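Local coordinates for protein PelD (Pseudomonas aeruginosa, PDB 4EU0) that binds the second messenger cyclic di-GMP through its degenerate GGDEF domain, as an effector involved in pellicle formation, at residues Ala195-Glu200 / Gln256-Glu261; Gln202-Gly207 / Arg247-Glu252. One frame throughout, in Å; residues are numbered along the deposited sequence.

Interaction 1 (Ala195-Glu200 / Gln256-Glu261); sequences ARYGEE and QARELE
Tyr197 turns its CG anti to its own carbonyl carbon (chi1 -67°), which sends the ring toward Arg258, while bends in the Arg258 chain at chi2 (104°) and again at chi3 bring the guanidinium NH1 up to the phenol oxygen. The two side chains cross at about a right angle. Only their ends come together: Tyr197 OH lies 3.0 Å from Arg258 NH1, and the ring carbon behind it, Tyr197 CZ, is already 4.0 Å from the same nitrogen. The hydroxyl arrives at the edge of the guanidinium, near its plane, whereas NH1 stands obliquely to the phenol ring; with the two planes 83° apart, this is not a stacked cation-pi pair. The footprint is correspondingly small, 72 Å² summed over both sides, and the nearest CA atoms, those of Tyr197 and Leu260, are 10.2 Å apart.

Within the GGDEF-like domain of PelD, the contact joins the turn that follows strand 185-192 to the loop that leads from helix 236-253 into strand 265-272, at a surface away from the cyclic di-GMP site. Both Tyr197 and Arg258 also touch Leu263 of that loop. Tyr197 CE2 lies over one face of the Arg196 guanidinium, 3.8 Å above its plane and offset toward its edge. Arg196 is itself tied to Asp194 by a salt bridge, which would probably offset some of the like charge between Arg196 NH2 and Arg258 NH1, 6.3 Å apart.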
loop_
_atom_site.group_PDB
_atom_site.type_symbol
_atom_site.label_atom_id
_atom_site.label_comp_id
_atom_site.label_asym_id
_atom_site.label_seq_id
_atom_site.Cartn_x
_atom_site.Cartn_y
_atom_site.Cartn_z
ATOM N N ALA A 195 -1.906 -22.306 -24.573
ATOM C CA ALA A 195 -3.353 -22.056 -24.481
ATOM C C ALA A 195 -4.185 -23.247 -23.996
ATOM O O ALA A 195 -5.363 -23.081 -23.650
ATOM C CB ALA A 195 -3.889 -21.549 -25.819
ATOM N N ARG A 196 -3.595 -24.441 -23.991
ATOM C CA ARG A 196 -4.271 -25.612 -23.444
ATOM C C ARG A 196 -4.438 -25.434 -21.943
ATOM O O ARG A 196 -5.514 -25.683 -21.397
ATOM C CB ARG A 196 -3.489 -26.897 -23.725
ATOM C CG ARG A 196 -3.465 -27.302 -25.193
ATOM C CD ARG A 196 -2.576 -28.523 -25.429
ATOM N NE ARG A 196 -1.186 -28.268 -25.051
ATOM C CZ ARG A 196 -0.233 -29.194 -24.984
ATOM N NH1 ARG A 196 -0.492 -30.467 -25.277
ATOM N NH2 ARG A 196 0.994 -28.844 -24.619
ATOM N N TYR A 197 -3.373 -24.969 -21.298
ATOM C CA TYR A 197 -3.299 -24.923 -19.844
ATOM C C TYR A 197 -3.613 -23.556 -19.254
ATOM O O TYR A 197 -3.850 -23.444 -18.049
ATOM C CB TYR A 197 -1.899 -25.334 -19.404
ATOM C CG TYR A 197 -1.558 -26.782 -19.682
ATOM C CD1 TYR A 197 -2.237 -27.823 -19.039
ATOM C CD2 TYR A 197 -0.540 -27.110 -20.575
ATOM C CE1 TYR A 197 -1.915 -29.159 -19.290
ATOM C CE2 TYR A 197 -0.204 -28.445 -20.825
ATOM C CZ TYR A 197 -0.887 -29.460 -20.179
ATOM O OH TYR A 197 -0.544 -30.771 -20.443
ATOM N N GLY A 198 -3.613 -22.530 -20.105
ATOM C CA GLY A 198 -3.650 -21.132 -19.669
ATOM C C GLY A 198 -4.758 -20.803 -18.691
ATOM O O GLY A 198 -4.508 -20.210 -17.640
ATOM N N GLU A 199 -5.981 -21.208 -19.013
ATOM C CA GLU A 199 -7.099 -20.886 -18.128
ATOM C C GLU A 199 -6.938 -21.521 -16.747
ATOM O O GLU A 199 -7.118 -20.846 -15.734
ATOM C CB GLU A 199 -8.447 -21.256 -18.730
ATOM C CG GLU A 199 -9.578 -20.657 -17.904
ATOM C CD GLU A 199 -10.916 -20.676 -18.585
ATOM O OE1 GLU A 199 -10.995 -21.026 -19.778
ATOM O OE2 GLU A 199 -11.903 -20.336 -17.911
ATOM N N GLU A 200 -6.617 -22.815 -16.700
ATOM C CA GLU A 200 -6.508 -23.479 -15.398
ATOM C C GLU A 200 -5.299 -23.015 -14.594
ATOM O O GLU A 200 -5.371 -22.924 -13.367
ATOM C CB GLU A 200 -6.549 -25.002 -15.526
ATOM C CG GLU A 200 -7.926 -25.516 -15.923
ATOM C CD GLU A 200 -8.983 -25.208 -14.892
ATOM O OE1 GLU A 200 -8.737 -25.449 -13.689
ATOM O OE2 GLU A 200 -10.078 -24.745 -15.285
ATOM N N GLN A 256 2.958 -34.010 -10.760
ATOM C CA GLN A 256 4.221 -33.899 -10.032
ATOM C C GLN A 256 5.345 -33.838 -11.072
ATOM O O GLN A 256 6.374 -33.188 -10.860
ATOM C CB GLN A 256 4.417 -35.096 -9.094
ATOM C CG GLN A 256 5.434 -34.890 -7.976
ATOM C CD GLN A 256 5.013 -33.834 -6.966
ATOM O OE1 GLN A 256 3.989 -33.966 -6.291
ATOM N NE2 GLN A 256 5.815 -32.785 -6.848
ATOM N N ALA A 257 5.114 -34.507 -12.204
ATOM C CA ALA A 257 6.025 -34.511 -13.350
ATOM C C ALA A 257 5.823 -33.276 -14.229
ATOM O O ALA A 257 6.351 -33.193 -15.344
ATOM C CB ALA A 257 5.839 -35.788 -14.166
ATOM N N ARG A 258 5.048 -32.325 -13.720
ATOM C CA ARG A 258 4.820 -31.072 -14.395
ATOM C C ARG A 258 5.457 -29.936 -13.601
ATOM O O ARG A 258 5.394 -29.907 -12.368
ATOM C CB ARG A 258 3.326 -30.820 -14.530
ATOM C CG ARG A 258 2.948 -30.064 -15.765
ATOM C CD ARG A 258 2.346 -30.971 -16.818
ATOM N NE ARG A 258 3.341 -31.719 -17.578
ATOM C CZ ARG A 258 3.100 -32.283 -18.759
ATOM N NH1 ARG A 258 1.904 -32.170 -19.321
ATOM N NH2 ARG A 258 4.060 -32.949 -19.388
ATOM N N GLU A 259 6.069 -29.005 -14.319
ATOM C CA GLU A 259 6.556 -27.773 -13.712
ATOM C C GLU A 259 5.751 -26.621 -14.274
ATOM O O GLU A 259 5.108 -26.765 -15.320
ATOM C CB GLU A 259 8.052 -27.589 -13.994
ATOM C CG GLU A 259 8.921 -28.772 -13.570
ATOM C CD GLU A 259 9.041 -28.946 -12.056
ATOM O OE1 GLU A 259 8.686 -28.022 -11.296
ATOM O OE2 GLU A 259 9.498 -30.017 -11.622
ATOM N N LEU A 260 5.753 -25.481 -13.580
ATOM C CA LEU A 260 5.103 -24.285 -14.098
ATOM C C LEU A 260 5.526 -24.103 -15.550
ATOM O O LEU A 260 4.705 -23.842 -16.417
ATOM C CB LEU A 260 5.508 -23.042 -13.284
ATOM C CG LEU A 260 4.788 -22.654 -11.988
ATOM C CD1 LEU A 260 5.015 -23.664 -10.884
ATOM C CD2 LEU A 260 5.297 -21.298 -11.535
ATOM N N GLU A 261 6.818 -24.286 -15.807
ATOM C CA GLU A 261 7.382 -23.979 -17.118
ATOM C C GLU A 261 6.914 -24.946 -18.220
ATOM O O GLU A 261 6.723 -24.540 -19.368
ATOM C CB GLU A 261 8.905 -23.895 -17.042
ATOM C CG GLU A 261 9.418 -22.668 -16.264
ATOM C CD GLU A 261 9.598 -22.913 -14.764
ATOM O OE1 GLU A 261 9.164 -23.961 -14.246
ATOM O OE2 GLU A 261 10.190 -22.043 -14.091
#

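Interaction 2 (Gln202-Gly207 / Arg247-Glu252); sequences QRLLEG and RILFAE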
loop_
_atom_site.group_PDB
_atom_site.type_symbol
_atom_site.label_atom_id
_atom_site.label_comp_id
_atom_site.label_asym_id
_atom_site.label_seq_id
_atom_site.Cartn_x
_atom_site.Cartn_y
_atom_site.Cartn_z
ATOM N N GLN A 202 -4.109 -19.958 -14.791
ATOM C CA GLN A 202 -4.527 -18.640 -14.301
ATOM C C GLN A 202 -5.433 -18.765 -13.077
ATOM O O GLN A 202 -5.271 -18.027 -12.097
ATOM C CB GLN A 202 -5.218 -17.829 -15.392
ATOM C CG GLN A 202 -5.407 -16.354 -15.021
ATOM C CD GLN A 202 -6.105 -15.579 -16.117
ATOM O OE1 GLN A 202 -5.600 -15.477 -17.237
ATOM N NE2 GLN A 202 -7.271 -15.026 -15.800
ATOM N N ARG A 203 -6.362 -19.714 -13.116
ATOM C CA ARG A 203 -7.272 -19.897 -11.993
ATOM C C ARG A 203 -6.524 -20.298 -10.730
ATOM O O ARG A 203 -6.878 -19.863 -9.628
ATOM C CB ARG A 203 -8.356 -20.917 -12.327
ATOM C CG ARG A 203 -9.406 -20.371 -13.260
ATOM C CD ARG A 203 -10.328 -21.462 -13.751
ATOM N NE ARG A 203 -11.420 -20.918 -14.556
ATOM C CZ ARG A 203 -12.565 -20.458 -14.063
ATOM N NH1 ARG A 203 -12.793 -20.481 -12.753
ATOM N NH2 ARG A 203 -13.491 -19.981 -14.884
ATOM N N LEU A 204 -5.496 -21.135 -10.886
ATOM C CA LEU A 204 -4.679 -21.528 -9.741
ATOM C C LEU A 204 -3.906 -20.323 -9.196
ATOM O O LEU A 204 -3.828 -20.118 -7.989
ATOM C CB LEU A 204 -3.742 -22.697 -10.105
ATOM C CG LEU A 204 -3.051 -23.395 -8.928
ATOM C CD1 LEU A 204 -4.043 -24.193 -8.097
ATOM C CD2 LEU A 204 -1.929 -24.301 -9.427
ATOM N N LEU A 205 -3.345 -19.518 -10.091
ATOM C CA LEU A 205 -2.632 -18.308 -9.674
ATOM C C LEU A 205 -3.583 -17.331 -8.964
ATOM O O LEU A 205 -3.248 -16.790 -7.903
ATOM C CB LEU A 205 -1.937 -17.660 -10.878
ATOM C CG LEU A 205 -0.715 -18.399 -11.423
ATOM C CD1 LEU A 205 -0.345 -17.812 -12.785
ATOM C CD2 LEU A 205 0.483 -18.325 -10.438
ATOM N N GLU A 206 -4.783 -17.143 -9.512
ATOM C CA GLU A 206 -5.787 -16.299 -8.856
ATOM C C GLU A 206 -6.111 -16.780 -7.444
ATOM O O GLU A 206 -6.196 -15.977 -6.526
ATOM C CB GLU A 206 -7.073 -16.214 -9.681
ATOM C CG GLU A 206 -6.905 -15.497 -11.021
ATOM C CD GLU A 206 -8.178 -15.553 -11.844
ATOM O OE1 GLU A 206 -9.281 -15.433 -11.256
ATOM O OE2 GLU A 206 -8.087 -15.723 -13.074
ATOM N N GLY A 207 -6.263 -18.091 -7.271
ATOM C CA GLY A 207 -6.650 -18.646 -5.978
ATOM C C GLY A 207 -5.556 -18.546 -4.929
ATOM O O GLY A 207 -5.836 -18.654 -3.737
ATOM N N ARG A 247 5.055 -23.237 -6.378
ATOM C CA ARG A 247 5.462 -24.500 -6.984
ATOM C C ARG A 247 4.809 -25.706 -6.302
ATOM O O ARG A 247 4.450 -26.665 -6.972
ATOM C CB ARG A 247 6.990 -24.616 -7.049
ATOM C CG ARG A 247 7.588 -23.522 -7.930
ATOM C CD ARG A 247 8.950 -23.898 -8.457
ATOM N NE ARG A 247 9.546 -22.845 -9.281
ATOM C CZ ARG A 247 9.491 -22.801 -10.609
ATOM N NH1 ARG A 247 8.856 -23.750 -11.287
ATOM N NH2 ARG A 247 10.088 -21.805 -11.262
ATOM N N ILE A 248 4.621 -25.624 -4.985
ATOM C CA ILE A 248 3.998 -26.709 -4.218
ATOM C C ILE A 248 2.529 -26.825 -4.623
ATOM O O ILE A 248 2.024 -27.929 -4.838
ATOM C CB ILE A 248 4.144 -26.497 -2.691
ATOM C CG1 ILE A 248 5.608 -26.688 -2.265
ATOM C CG2 ILE A 248 3.227 -27.465 -1.902
ATOM C CD1 ILE A 248 5.916 -26.180 -0.866
ATOM N N LEU A 249 1.871 -25.674 -4.747
ATOM C CA LEU A 249 0.471 -25.600 -5.160
ATOM C C LEU A 249 0.288 -26.150 -6.579
ATOM O O LEU A 249 -0.615 -26.935 -6.826
ATOM C CB LEU A 249 -0.017 -24.149 -5.047
ATOM C CG LEU A 249 -1.406 -23.724 -5.495
ATOM C CD1 LEU A 249 -2.496 -24.394 -4.692
ATOM C CD2 LEU A 249 -1.499 -22.225 -5.350
ATOM N N PHE A 250 1.150 -25.726 -7.504
ATOM C CA PHE A 250 1.138 -26.235 -8.881
ATOM C C PHE A 250 1.383 -27.733 -8.948
ATOM O O PHE A 250 0.788 -28.424 -9.785
ATOM C CB PHE A 250 2.202 -25.537 -9.721
ATOM C CG PHE A 250 1.727 -24.287 -10.398
ATOM C CD1 PHE A 250 1.413 -24.296 -11.754
ATOM C CD2 PHE A 250 1.616 -23.095 -9.691
ATOM C CE1 PHE A 250 0.993 -23.127 -12.396
ATOM C CE2 PHE A 250 1.190 -21.924 -10.313
ATOM C CZ PHE A 250 0.883 -21.933 -11.671
ATOM N N ALA A 251 2.276 -28.239 -8.096
ATOM C CA ALA A 251 2.538 -29.682 -8.052
ATOM C C ALA A 251 1.296 -30.442 -7.607
ATOM O O ALA A 251 0.996 -31.497 -8.149
ATOM C CB ALA A 251 3.720 -30.012 -7.137
ATOM N N GLU A 252 0.578 -29.895 -6.626
ATOM C CA GLU A 252 -0.666 -30.512 -6.160
ATOM C C GLU A 252 -1.726 -30.492 -7.268
ATOM O O GLU A 252 -2.437 -31.480 -7.486
ATOM C CB GLU A 252 -1.195 -29.791 -4.916
ATOM C CG GLU A 252 -0.420 -30.102 -3.639
ATOM C CD GLU A 252 -0.977 -29.403 -2.402
ATOM O OE1 GLU A 252 -2.037 -28.733 -2.497
ATOM O OE2 GLU A 252 -0.345 -29.532 -1.325
#
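Leu204 lays its CD2 methyl over one face of the Phe250 ring, 3.8 Å from the ring centroid and 14° off the normal, a CH-pi contact that the helix backbone adjoins: the same methyl is 3.7 Å from Phe250 CA. With CG anti to the backbone N (chi1 -168°), Leu204 reaches toward helix 236-253 and divides its two methyls between neighbouring residues. CD2 takes the ring, and CD1 goes to Leu249, 3.7 Å from Leu249 CG. The two leucines lie alongside one another, pointing opposite ways.

Leu205 approaches the ring differently. Its CD2 lies at the edge of Phe250, in the plane, 3.7 Å from Phe250 CE2, so the aromatic ring is touched over a face by one leucine and at its rim by the next. Although the CB of neither Leu205 nor Phe250 heads directly for the opposite helix, both side chains bring their ends nearer to it. The contacts between side chains all pair apolar groups, and the two segments bury 240 Å² in total, with Leu205 and Phe250 buried and Leu204 and Leu249 partly exposed.

Beyond the contact surface, the Gln202 side chain donates from NE2 to Glu206 OE2 at 2.9 Å, one helical turn on, with the acceptor in the amide plane; Gln202 OE1 accepts from Arg225. Leu205 also packs on Phe190 of strand 185-192.

The segment axes come within 10.8 Å and run at 134°, closer to antiparallel than parallel. Pairing of helices 198-207 and 236-253 beside an antiparallel sheet that includes strand 185-192 is consistent with the alpha/beta fold of GGDEF domains.

How the interactions relate
Interactions 1 and 2 share helix 198-207, and their centres are 9 Å apart. Along the chain, the 202-207 and 247-252 segments both fall between 195-200 and 256-261, so interaction 2 closes the inner connection and interaction 1 the outer one. They also touch directly: Glu261 OE2 forms a salt bridge with Arg247 NH2 at 2.8 Å, and Leu260 CD1 packs 3.4 Å from Phe250 CG, bringing the loop against helix 236-253. Interaction 2 comes nearer the ligand without touching it: between nearest atoms, the Leu249 side chain is about 9 Å from the bound cyclic di-GMP and about 5 Å from that of the ligand-binding Arg245. Interaction 1 lies away from that site.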